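Glucose-6-phosphate isomerase (Thermus thermophilus, PDB 1ZZG) probably catalyses the reversible isomerisation of glucose 6-phosphate to fructose 6-phosphate, a step shared by glycolysis and gluconeogenesis. Local coordinates at residues A[37-42]-A[181-186]; A[159-164]-A[177-182]; A[310-315]-A[342-347]. One frame throughout, in Å; residues are numbered along the deposited sequence.

Contact 1 (A[37-42]-A[181-186]); sequences PGSMLG and PKEVGG
K182 meets the loop 37-42 through its backbone: the methyl CE of M40 lies in van der Waals contact, 3.7 Å from K182 O, a carbonyl whose hydrogen bond comes from K125 NZ. E183 carries most of the contact. Its side chain bends at chi2 (-58°), which turns the carboxylate onto the facing loop's backbone N-H groups. E183 OE2 accepts from G38 N at 2.8 Å, on the syn side and 25° out of the carboxylate plane, and E183 OE1 accepts from M40 N at 2.9 Å, nearly along its C-O direction. With both oxygens held, carboxylate rotation is restrained. E183 also takes part through its backbone, where O accepts from G42 N at 2.9 Å, the donor standing 49° above the carbonyl plane. E183 is the third residue of a type I beta turn, P181 to V184, closed by V184 N to P181 O; the turn, in the loop after strand 176-179, is thereby tied to the loop between helices 20-32 and 52-61. V184 follows, its CG2 3.6 Å from G42 C. At G185, the bent M40 chain brings CE to 3.6 Å from G185 N, and a water accepts from that same N while donating to M40 O.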
ATOM      1  N   PRO A  37      18.767  22.993 -21.085  1.00 44.87           N
ATOM      2  CA  PRO A  37      18.552  23.208 -19.651  1.00 42.34           C
ATOM      3  C   PRO A  37      17.066  23.236 -19.303  1.00 39.85           C
ATOM      4  O   PRO A  37      16.257  23.800 -20.043  1.00 38.69           O
ATOM      5  CB  PRO A  37      19.231  24.553 -19.406  1.00 44.09           C
ATOM      6  CG  PRO A  37      20.377  24.514 -20.370  1.00 44.97           C
ATOM      7  CD  PRO A  37      19.716  23.983 -21.627  1.00 44.92           C
ATOM      8  N   GLY A  38      16.711  22.609 -18.184  1.00 37.08           N
ATOM      9  CA  GLY A  38      15.325  22.589 -17.753  1.00 33.98           C
ATOM     10  C   GLY A  38      14.448  21.521 -18.385  1.00 31.91           C
ATOM     11  O   GLY A  38      13.232  21.556 -18.225  1.00 31.11           O
ATOM     12  N   SER A  39      15.043  20.572 -19.101  1.00 29.00           N
ATOM     13  CA  SER A  39      14.251  19.517 -19.727  1.00 28.02           C
ATOM     14  C   SER A  39      13.890  18.424 -18.715  1.00 25.79           C
ATOM     15  O   SER A  39      13.055  17.560 -18.988  1.00 26.02           O
ATOM     16  CB  SER A  39      15.008  18.914 -20.915  1.00 27.67           C
ATOM     17  OG  SER A  39      16.214  18.302 -20.501  1.00 31.29           O
ATOM     18  N   MET A  40      14.528  18.469 -17.550  1.00 24.11           N
ATOM     19  CA  MET A  40      14.270  17.501 -16.481  1.00 23.36           C
ATOM     20  C   MET A  40      14.492  16.038 -16.886  1.00 22.86           C
ATOM     21  O   MET A  40      13.790  15.142 -16.415  1.00 22.57           O
ATOM     22  CB  MET A  40      12.840  17.689 -15.960  1.00 24.72           C
ATOM     23  CG  MET A  40      12.549  19.092 -15.436  1.00 26.11           C
ATOM     24  SD  MET A  40      13.762  19.636 -14.200  1.00 30.30           S
ATOM     25  CE  MET A  40      13.328  18.596 -12.794  1.00 28.27           C
ATOM     26  N   LEU A  41      15.482  15.801 -17.743  1.00 21.76           N
ATOM     27  CA  LEU A  41      15.800  14.456 -18.213  1.00 22.56           C
ATOM     28  C   LEU A  41      17.081  13.894 -17.585  1.00 21.68           C
ATOM     29  O   LEU A  41      17.641  12.916 -18.080  1.00 22.60           O
ATOM     30  CB  LEU A  41      15.935  14.463 -19.744  1.00 23.22           C
ATOM     31  CG  LEU A  41      14.702  14.991 -20.496  1.00 22.42           C
ATOM     32  CD1 LEU A  41      14.921  14.883 -22.002  1.00 24.33           C
ATOM     33  CD2 LEU A  41      13.478  14.199 -20.084  1.00 22.21           C
ATOM     34  N   GLY A  42      17.531  14.510 -16.492  1.00 22.00           N
ATOM     35  CA  GLY A  42      18.742  14.065 -15.820  1.00 19.52           C
ATOM     36  C   GLY A  42      18.705  12.627 -15.317  1.00 21.00           C
ATOM     37  O   GLY A  42      19.750  12.031 -15.057  1.00 20.02           O
ATOM     38  N   PRO A 181      20.482  16.161  -8.532  1.00 24.73           N
ATOM     39  CA  PRO A 181      20.766  16.966  -9.723  1.00 25.60           C
ATOM     40  C   PRO A 181      19.612  17.880 -10.122  1.00 25.26           C
ATOM     41  O   PRO A 181      18.443  17.502 -10.054  1.00 24.79           O
ATOM     42  CB  PRO A 181      21.061  15.916 -10.792  1.00 25.20           C
ATOM     43  CG  PRO A 181      21.617  14.777 -10.003  1.00 24.01           C
ATOM     44  CD  PRO A 181      20.712  14.730  -8.798  1.00 24.12           C
ATOM     45  N   LYS A 182      19.958  19.090 -10.541  1.00 26.17           N
ATOM     46  CA  LYS A 182      18.967  20.066 -10.968  1.00 26.25           C
ATOM     47  C   LYS A 182      17.986  19.478 -11.986  1.00 25.21           C
ATOM     48  O   LYS A 182      16.774  19.677 -11.879  1.00 24.80           O
ATOM     49  CB  LYS A 182      19.672  21.279 -11.579  1.00 28.29           C
ATOM     50  CG  LYS A 182      18.723  22.368 -12.052  1.00 32.33           C
ATOM     51  CD  LYS A 182      19.483  23.507 -12.718  1.00 37.47           C
ATOM     52  CE  LYS A 182      18.527  24.598 -13.174  1.00 41.10           C
ATOM     53  NZ  LYS A 182      19.229  25.670 -13.937  1.00 45.03           N
ATOM     54  N   GLU A 183      18.514  18.751 -12.967  1.00 24.52           N
ATOM     55  CA  GLU A 183      17.682  18.157 -14.020  1.00 25.24           C
ATOM     56  C   GLU A 183      16.966  16.858 -13.632  1.00 25.97           C
ATOM     57  O   GLU A 183      16.384  16.188 -14.491  1.00 25.65           O
ATOM     58  CB  GLU A 183      18.521  17.910 -15.279  1.00 26.01           C
ATOM     59  CG  GLU A 183      19.113  19.164 -15.921  1.00 30.11           C
ATOM     60  CD  GLU A 183      18.062  20.192 -16.318  1.00 33.12           C
ATOM     61  OE1 GLU A 183      16.929  19.794 -16.668  1.00 34.67           O
ATOM     62  OE2 GLU A 183      18.372  21.403 -16.299  1.00 33.48           O
ATOM     63  N   VAL A 184      17.005  16.509 -12.350  1.00 23.22           N
ATOM     64  CA  VAL A 184      16.349  15.293 -11.861  1.00 23.31           C
ATOM     65  C   VAL A 184      15.138  15.616 -10.983  1.00 23.27           C
ATOM     66  O   VAL A 184      15.284  16.099  -9.858  1.00 22.12           O
ATOM     67  CB  VAL A 184      17.332  14.412 -11.039  1.00 21.08           C
ATOM     68  CG1 VAL A 184      16.587  13.238 -10.402  1.00 21.46           C
ATOM     69  CG2 VAL A 184      18.443  13.898 -11.938  1.00 22.16           C
ATOM     70  N   GLY A 185      13.945  15.340 -11.499  1.00 23.81           N
ATOM     71  CA  GLY A 185      12.739  15.602 -10.736  1.00 24.84           C
ATOM     72  C   GLY A 185      12.562  14.614  -9.593  1.00 25.57           C
ATOM     73  O   GLY A 185      13.102  13.508  -9.620  1.00 24.71           O
ATOM     74  N   GLY A 186      11.800  15.015  -8.583  1.00 25.02           N
ATOM     75  CA  GLY A 186      11.568  14.150  -7.437  1.00 23.90           C
ATOM     76  C   GLY A 186      11.155  12.714  -7.726  1.00 23.63           C
ATOM     77  O   GLY A 186      11.802  11.779  -7.250  1.00 22.45           O
TER
HETATM   78  O   HOH W   1      12.705  14.392 -13.959  1.00 27.66           O

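Contact 2 (A[159-164]-A[177-182]); sequences TDPKEG and AFAIPK
T159 and A179 form a parallel beta bridge, their CA atoms 5.2 Å apart, where the two strands end. Two backbone bonds define it: T159 N gives to F178 O at 3.1 Å, and I180 N gives to T159 O at 3.0 Å, the donor of the second standing 62° above the carbonyl plane. A179 CA adds a CA-H...O contact to T159 O.

Beyond the bridge, P161 CB lies 4.0 Å from A179 CB, and P161 CD lies 3.2 Å from I180 O. D160 has CG anti to its own N (chi1 -174°), which directs the carboxylate along its loop: D160 OD2 accepts from K162 N at 2.8 Å and from E163 N at 2.7 Å, from opposite faces of the carboxylate plane, the first bond closing an Asx turn, the second extending it to an Asx motif. A water lies within hydrogen-bonding distance of both D160 OD1 and I180 O.

The topology is a beta-alpha-beta crossover: strand 155-159 leads through helix 165-173 to strand 176-179, the outermost strand at this end of the parallel five-stranded sheet. R167 of that helix bonds T159 O and D160 O and touches A179, whereas F178 and I180 pack against helix 193-201.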
ATOM      1  N   THR A 159      19.587  17.335  -1.066  1.00 22.76           N
ATOM      2  CA  THR A 159      18.772  18.373  -1.692  1.00 23.57           C
ATOM      3  C   THR A 159      19.470  18.975  -2.918  1.00 24.60           C
ATOM      4  O   THR A 159      20.589  18.586  -3.255  1.00 24.98           O
ATOM      5  CB  THR A 159      18.485  19.497  -0.656  1.00 23.64           C
ATOM      6  OG1 THR A 159      17.487  20.392  -1.157  1.00 23.40           O
ATOM      7  CG2 THR A 159      19.757  20.281  -0.358  1.00 24.11           C
ATOM      8  N   ASP A 160      18.812  19.920  -3.582  1.00 24.50           N
ATOM      9  CA  ASP A 160      19.401  20.572  -4.755  1.00 26.78           C
ATOM     10  C   ASP A 160      20.807  21.053  -4.389  1.00 27.72           C
ATOM     11  O   ASP A 160      21.055  21.464  -3.258  1.00 27.66           O
ATOM     12  CB  ASP A 160      18.560  21.777  -5.182  1.00 27.33           C
ATOM     13  CG  ASP A 160      19.049  22.399  -6.478  1.00 29.82           C
ATOM     14  OD1 ASP A 160      18.588  21.964  -7.554  1.00 30.19           O
ATOM     15  OD2 ASP A 160      19.908  23.312  -6.420  1.00 29.21           O
ATOM     16  N   PRO A 161      21.745  21.015  -5.346  1.00 28.41           N
ATOM     17  CA  PRO A 161      23.103  21.466  -5.028  1.00 28.71           C
ATOM     18  C   PRO A 161      23.250  22.953  -4.701  1.00 29.37           C
ATOM     19  O   PRO A 161      24.193  23.345  -4.007  1.00 28.63           O
ATOM     20  CB  PRO A 161      23.892  21.067  -6.273  1.00 28.31           C
ATOM     21  CG  PRO A 161      22.871  21.211  -7.373  1.00 27.97           C
ATOM     22  CD  PRO A 161      21.638  20.593  -6.755  1.00 27.02           C
ATOM     23  N   LYS A 162      22.317  23.776  -5.168  1.00 31.35           N
ATOM     24  CA  LYS A 162      22.413  25.218  -4.936  1.00 34.67           C
ATOM     25  C   LYS A 162      21.159  25.948  -4.438  1.00 35.01           C
ATOM     26  O   LYS A 162      21.272  26.973  -3.769  1.00 35.35           O
ATOM     27  CB  LYS A 162      22.906  25.904  -6.219  1.00 36.27           C
ATOM     28  CG  LYS A 162      24.263  25.412  -6.714  1.00 39.40           C
ATOM     29  CD  LYS A 162      24.677  26.104  -8.003  1.00 43.71           C
ATOM     30  CE  LYS A 162      23.634  25.907  -9.096  1.00 46.05           C
ATOM     31  NZ  LYS A 162      24.012  26.581 -10.372  1.00 49.32           N
ATOM     32  N   GLU A 163      19.972  25.436  -4.758  1.00 34.38           N
ATOM     33  CA  GLU A 163      18.724  26.096  -4.358  1.00 35.11           C
ATOM     34  C   GLU A 163      18.057  25.550  -3.096  1.00 34.53           C
ATOM     35  O   GLU A 163      18.330  24.430  -2.668  1.00 32.33           O
ATOM     36  CB  GLU A 163      17.689  26.003  -5.484  1.00 36.61           C
ATOM     37  CG  GLU A 163      18.164  26.422  -6.866  1.00 41.22           C
ATOM     38  CD  GLU A 163      18.600  27.870  -6.920  1.00 43.83           C
ATOM     39  OE1 GLU A 163      18.018  28.697  -6.183  1.00 44.76           O
ATOM     40  OE2 GLU A 163      19.513  28.180  -7.713  1.00 46.09           O
ATOM     41  N   GLY A 164      17.167  26.357  -2.521  1.00 32.91           N
ATOM     42  CA  GLY A 164      16.410  25.933  -1.356  1.00 33.17           C
ATOM     43  C   GLY A 164      16.979  26.146   0.032  1.00 32.07           C
ATOM     44  O   GLY A 164      18.187  26.289   0.213  1.00 31.01           O
ATOM     45  N   ALA A 177      26.198  16.853   3.005  1.00 29.29           N
ATOM     46  CA  ALA A 177      25.076  17.017   2.097  1.00 29.05           C
ATOM     47  C   ALA A 177      25.334  16.342   0.764  1.00 29.51           C
ATOM     48  O   ALA A 177      26.453  16.347   0.245  1.00 28.72           O
ATOM     49  CB  ALA A 177      24.784  18.499   1.892  1.00 29.41           C
ATOM     50  N   PHE A 178      24.283  15.739   0.229  1.00 27.20           N
ATOM     51  CA  PHE A 178      24.351  15.065  -1.050  1.00 26.12           C
ATOM     52  C   PHE A 178      23.429  15.833  -1.974  1.00 24.34           C
ATOM     53  O   PHE A 178      22.492  16.488  -1.521  1.00 24.24           O
ATOM     54  CB  PHE A 178      23.911  13.611  -0.898  1.00 25.14           C
ATOM     55  CG  PHE A 178      24.949  12.735  -0.258  1.00 25.93           C
ATOM     56  CD1 PHE A 178      26.027  12.259  -0.998  1.00 26.90           C
ATOM     57  CD2 PHE A 178      24.850  12.387   1.085  1.00 26.84           C
ATOM     58  CE1 PHE A 178      26.990  11.446  -0.414  1.00 27.10           C
ATOM     59  CE2 PHE A 178      25.806  11.573   1.683  1.00 26.87           C
ATOM     60  CZ  PHE A 178      26.878  11.100   0.933  1.00 28.77           C
ATOM     61  N   ALA A 179      23.692  15.745  -3.272  1.00 24.47           N
ATOM     62  CA  ALA A 179      22.914  16.491  -4.239  1.00 24.13           C
ATOM     63  C   ALA A 179      21.930  15.733  -5.111  1.00 24.52           C
ATOM     64  O   ALA A 179      22.201  14.631  -5.582  1.00 23.81           O
ATOM     65  CB  ALA A 179      23.865  17.279  -5.140  1.00 24.83           C
ATOM     66  N   ILE A 180      20.769  16.346  -5.304  1.00 24.31           N
ATOM     67  CA  ILE A 180      19.769  15.813  -6.208  1.00 23.98           C
ATOM     68  C   ILE A 180      20.033  16.729  -7.403  1.00 24.72           C
ATOM     69  O   ILE A 180      19.873  17.952  -7.304  1.00 24.35           O
ATOM     70  CB  ILE A 180      18.332  16.040  -5.710  1.00 24.51           C
ATOM     71  CG1 ILE A 180      18.075  15.200  -4.459  1.00 24.64           C
ATOM     72  CG2 ILE A 180      17.337  15.668  -6.815  1.00 25.56           C
ATOM     73  CD1 ILE A 180      16.698  15.437  -3.837  1.00 20.75           C
ATOM     74  N   PRO A 181      20.482  16.161  -8.532  1.00 24.73           N
ATOM     75  CA  PRO A 181      20.766  16.966  -9.723  1.00 25.60           C
ATOM     76  C   PRO A 181      19.612  17.880 -10.122  1.00 25.26           C
ATOM     77  O   PRO A 181      18.443  17.502 -10.054  1.00 24.79           O
ATOM     78  CB  PRO A 181      21.061  15.916 -10.792  1.00 25.20           C
ATOM     79  CG  PRO A 181      21.617  14.777 -10.003  1.00 24.01           C
ATOM     80  CD  PRO A 181      20.712  14.730  -8.798  1.00 24.12           C
ATOM     81  N   LYS A 182      19.958  19.090 -10.541  1.00 26.17           N
ATOM     82  CA  LYS A 182      18.967  20.066 -10.968  1.00 26.25           C
ATOM     83  C   LYS A 182      17.986  19.478 -11.986  1.00 25.21           C
ATOM     84  O   LYS A 182      16.774  19.677 -11.879  1.00 24.80           O
ATOM     85  CB  LYS A 182      19.672  21.279 -11.579  1.00 28.29           C
ATOM     86  CG  LYS A 182      18.723  22.368 -12.052  1.00 32.33           C
ATOM     87  CD  LYS A 182      19.483  23.507 -12.718  1.00 37.47           C
ATOM     88  CE  LYS A 182      18.527  24.598 -13.174  1.00 41.10           C
ATOM     89  NZ  LYS A 182      19.229  25.670 -13.937  1.00 45.03           N
TER
HETATM   90  O   HOH W   2      17.585  19.454  -7.455  1.00 25.54           O

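Contact 3 (A[310-315]-A[342-347]); sequences LVIPEA and LLKAEA
I312 and A347 make the tight part of this contact. The methyl CB of A347 faces the branched side chain of I312, at 3.8 Å from CG2, 3.9 Å from CD1 and 4.0 Å from CG1. The I312 torsion chi1 of -53° sets CG2 beside its carbonyl carbon, where it reaches K344 as well as A347: K344 CE lies 3.7 Å from I312 CG2, and the two side chains cross at about a right angle. The same K344 CE is 3.5 Å from P313 O, which is buried here without a hydrogen-bond partner. An alanine in place of I312 would remove CG1, CG2 and CD1, and would probably open a gap beside A347 CB and deprive the aliphatic part of K344 of an apolar neighbour. In the fold this is helix-on-sheet packing. Strand 306-313 belongs to the mixed six-stranded sheet, between strands 360-366 and 244-249; the axes of segments 310-313 and 342-347 approach to 9.1 Å and run nearly antiparallel, at 152°. Other parts of the helix segment meet the second subunit, where L342 packs on A134 of that chain. Toward the partly exposed E314 the contact becomes looser and polar. K344 NZ and E314 OE2 are 4.8 Å apart and joined by a water that donates to the glutamate and accepts from the lysine. Each charge has a direct mate as well: E348 for K344, and R3 for E314.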
ATOM      1  N   LEU A 310       1.718  -7.572 -14.864  1.00 23.87           N
ATOM      2  CA  LEU A 310       2.174  -8.420 -13.774  1.00 25.43           C
ATOM      3  C   LEU A 310       3.688  -8.579 -13.828  1.00 26.26           C
ATOM      4  O   LEU A 310       4.245  -9.018 -14.833  1.00 27.48           O
ATOM      5  CB  LEU A 310       1.510  -9.805 -13.841  1.00 25.44           C
ATOM      6  CG  LEU A 310       0.239 -10.052 -13.021  1.00 26.26           C
ATOM      7  CD1 LEU A 310      -0.873  -9.120 -13.463  1.00 25.43           C
ATOM      8  CD2 LEU A 310      -0.187 -11.503 -13.183  1.00 27.95           C
ATOM      9  N   VAL A 311       4.348  -8.210 -12.739  1.00 26.21           N
ATOM     10  CA  VAL A 311       5.795  -8.319 -12.637  1.00 24.55           C
ATOM     11  C   VAL A 311       6.070  -9.622 -11.905  1.00 26.15           C
ATOM     12  O   VAL A 311       5.690  -9.775 -10.740  1.00 25.87           O
ATOM     13  CB  VAL A 311       6.367  -7.136 -11.840  1.00 23.68           C
ATOM     14  CG1 VAL A 311       7.882  -7.271 -11.702  1.00 24.31           C
ATOM     15  CG2 VAL A 311       5.997  -5.841 -12.535  1.00 22.12           C
ATOM     16  N   ILE A 312       6.732 -10.555 -12.584  1.00 25.83           N
ATOM     17  CA  ILE A 312       7.005 -11.871 -12.012  1.00 26.17           C
ATOM     18  C   ILE A 312       8.470 -12.300 -12.020  1.00 26.77           C
ATOM     19  O   ILE A 312       9.117 -12.307 -13.068  1.00 28.35           O
ATOM     20  CB  ILE A 312       6.215 -12.953 -12.778  1.00 27.16           C
ATOM     21  CG1 ILE A 312       4.735 -12.572 -12.837  1.00 27.66           C
ATOM     22  CG2 ILE A 312       6.444 -14.315 -12.141  1.00 25.72           C
ATOM     23  CD1 ILE A 312       3.926 -13.421 -13.795  1.00 26.21           C
ATOM     24  N   PRO A 313       9.011 -12.674 -10.847  1.00 27.35           N
ATOM     25  CA  PRO A 313      10.406 -13.113 -10.769  1.00 27.45           C
ATOM     26  C   PRO A 313      10.482 -14.547 -11.300  1.00 28.93           C
ATOM     27  O   PRO A 313       9.503 -15.288 -11.225  1.00 28.73           O
ATOM     28  CB  PRO A 313      10.701 -13.028  -9.276  1.00 28.10           C
ATOM     29  CG  PRO A 313       9.386 -13.410  -8.674  1.00 28.55           C
ATOM     30  CD  PRO A 313       8.408 -12.608  -9.504  1.00 26.39           C
ATOM     31  N   GLU A 314      11.626 -14.944 -11.839  1.00 29.04           N
ATOM     32  CA  GLU A 314      11.747 -16.300 -12.368  1.00 30.44           C
ATOM     33  C   GLU A 314      12.602 -17.223 -11.515  1.00 30.94           C
ATOM     34  O   GLU A 314      12.649 -18.429 -11.756  1.00 31.15           O
ATOM     35  CB  GLU A 314      12.293 -16.263 -13.793  1.00 31.46           C
ATOM     36  CG  GLU A 314      11.359 -15.572 -14.762  1.00 34.21           C
ATOM     37  CD  GLU A 314      11.778 -15.751 -16.204  1.00 35.47           C
ATOM     38  OE1 GLU A 314      12.886 -15.307 -16.566  1.00 40.19           O
ATOM     39  OE2 GLU A 314      10.992 -16.338 -16.974  1.00 36.32           O
ATOM     40  N   ALA A 315      13.270 -16.661 -10.514  1.00 29.70           N
ATOM     41  CA  ALA A 315      14.116 -17.451  -9.634  1.00 29.05           C
ATOM     42  C   ALA A 315      14.275 -16.784  -8.279  1.00 29.76           C
ATOM     43  O   ALA A 315      14.227 -15.555  -8.165  1.00 28.68           O
ATOM     44  CB  ALA A 315      15.495 -17.656 -10.274  1.00 29.61           C
ATOM     45  N   LEU A 342       5.808 -22.357  -5.350  1.00 28.84           N
ATOM     46  CA  LEU A 342       4.406 -22.009  -5.121  1.00 27.79           C
ATOM     47  C   LEU A 342       4.136 -20.603  -5.653  1.00 26.97           C
ATOM     48  O   LEU A 342       3.176 -20.374  -6.386  1.00 28.88           O
ATOM     49  CB  LEU A 342       4.074 -22.063  -3.625  1.00 26.57           C
ATOM     50  CG  LEU A 342       2.642 -21.660  -3.250  1.00 25.33           C
ATOM     51  CD1 LEU A 342       1.635 -22.457  -4.076  1.00 26.43           C
ATOM     52  CD2 LEU A 342       2.418 -21.887  -1.764  1.00 26.13           C
ATOM     53  N   LEU A 343       4.992 -19.668  -5.264  1.00 27.52           N
ATOM     54  CA  LEU A 343       4.881 -18.276  -5.687  1.00 27.28           C
ATOM     55  C   LEU A 343       4.759 -18.196  -7.205  1.00 24.54           C
ATOM     56  O   LEU A 343       3.840 -17.570  -7.734  1.00 25.14           O
ATOM     57  CB  LEU A 343       6.115 -17.498  -5.207  1.00 27.60           C
ATOM     58  CG  LEU A 343       6.359 -16.055  -5.664  1.00 29.89           C
ATOM     59  CD1 LEU A 343       5.097 -15.223  -5.490  1.00 31.77           C
ATOM     60  CD2 LEU A 343       7.523 -15.457  -4.849  1.00 29.37           C
ATOM     61  N   LYS A 344       5.685 -18.856  -7.896  1.00 25.15           N
ATOM     62  CA  LYS A 344       5.718 -18.873  -9.361  1.00 27.61           C
ATOM     63  C   LYS A 344       4.438 -19.466  -9.938  1.00 26.24           C
ATOM     64  O   LYS A 344       3.865 -18.933 -10.879  1.00 25.14           O
ATOM     65  CB  LYS A 344       6.908 -19.704  -9.857  1.00 29.12           C
ATOM     66  CG  LYS A 344       7.710 -19.084 -11.003  1.00 32.81           C
ATOM     67  CD  LYS A 344       6.857 -18.255 -11.941  1.00 33.73           C
ATOM     68  CE  LYS A 344       7.696 -17.667 -13.070  1.00 35.44           C
ATOM     69  NZ  LYS A 344       7.750 -18.566 -14.252  1.00 33.40           N
ATOM     70  N   ALA A 345       4.006 -20.585  -9.372  1.00 27.03           N
ATOM     71  CA  ALA A 345       2.797 -21.243  -9.836  1.00 26.63           C
ATOM     72  C   ALA A 345       1.593 -20.316  -9.712  1.00 26.76           C
ATOM     73  O   ALA A 345       0.774 -20.233 -10.626  1.00 26.11           O
ATOM     74  CB  ALA A 345       2.562 -22.520  -9.041  1.00 25.58           C
ATOM     75  N   GLU A 346       1.483 -19.617  -8.584  1.00 25.88           N
ATOM     76  CA  GLU A 346       0.357 -18.713  -8.386  1.00 25.52           C
ATOM     77  C   GLU A 346       0.398 -17.529  -9.346  1.00 25.60           C
ATOM     78  O   GLU A 346      -0.643 -17.054  -9.807  1.00 27.59           O
ATOM     79  CB  GLU A 346       0.324 -18.195  -6.947  1.00 25.79           C
ATOM     80  CG  GLU A 346       0.126 -19.277  -5.903  1.00 26.35           C
ATOM     81  CD  GLU A 346      -0.340 -18.709  -4.583  1.00 28.41           C
ATOM     82  OE1 GLU A 346      -1.520 -18.313  -4.495  1.00 28.54           O
ATOM     83  OE2 GLU A 346       0.476 -18.640  -3.641  1.00 27.90           O
ATOM     84  N   ALA A 347       1.601 -17.052  -9.644  1.00 25.58           N
ATOM     85  CA  ALA A 347       1.755 -15.922 -10.553  1.00 25.89           C
ATOM     86  C   ALA A 347       1.302 -16.329 -11.958  1.00 23.08           C
ATOM     87  O   ALA A 347       0.483 -15.648 -12.578  1.00 23.00           O
ATOM     88  CB  ALA A 347       3.216 -15.464 -10.573  1.00 23.33           C
TER
HETATM   89  O   HOH W   3       9.248 -18.485 -16.391  1.00 39.00           O

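Overall arrangement
Contacts 1 and 2 are neighbours, their centres about 11 Å apart, and they share P181 and K182: the chain leaves the edge strand 176-179 in contact 2 and turns at once into the loop of contact 1. K125 links the pair, bonding K182 O and V184 O. Contact 3 lies on the opposite side of the chain's centre and in the other sheet, its centre about 35 Å from that of contact 1 and about 39 Å from that of contact 2. Contact 1 is the one near the predicted active site: G185 is about 8 Å from the side chain of E267, the predicted proton donor, and about 12 Å from that of K406, likewise a predicted active-site residue. Contacts 2 and 3 lie away from both.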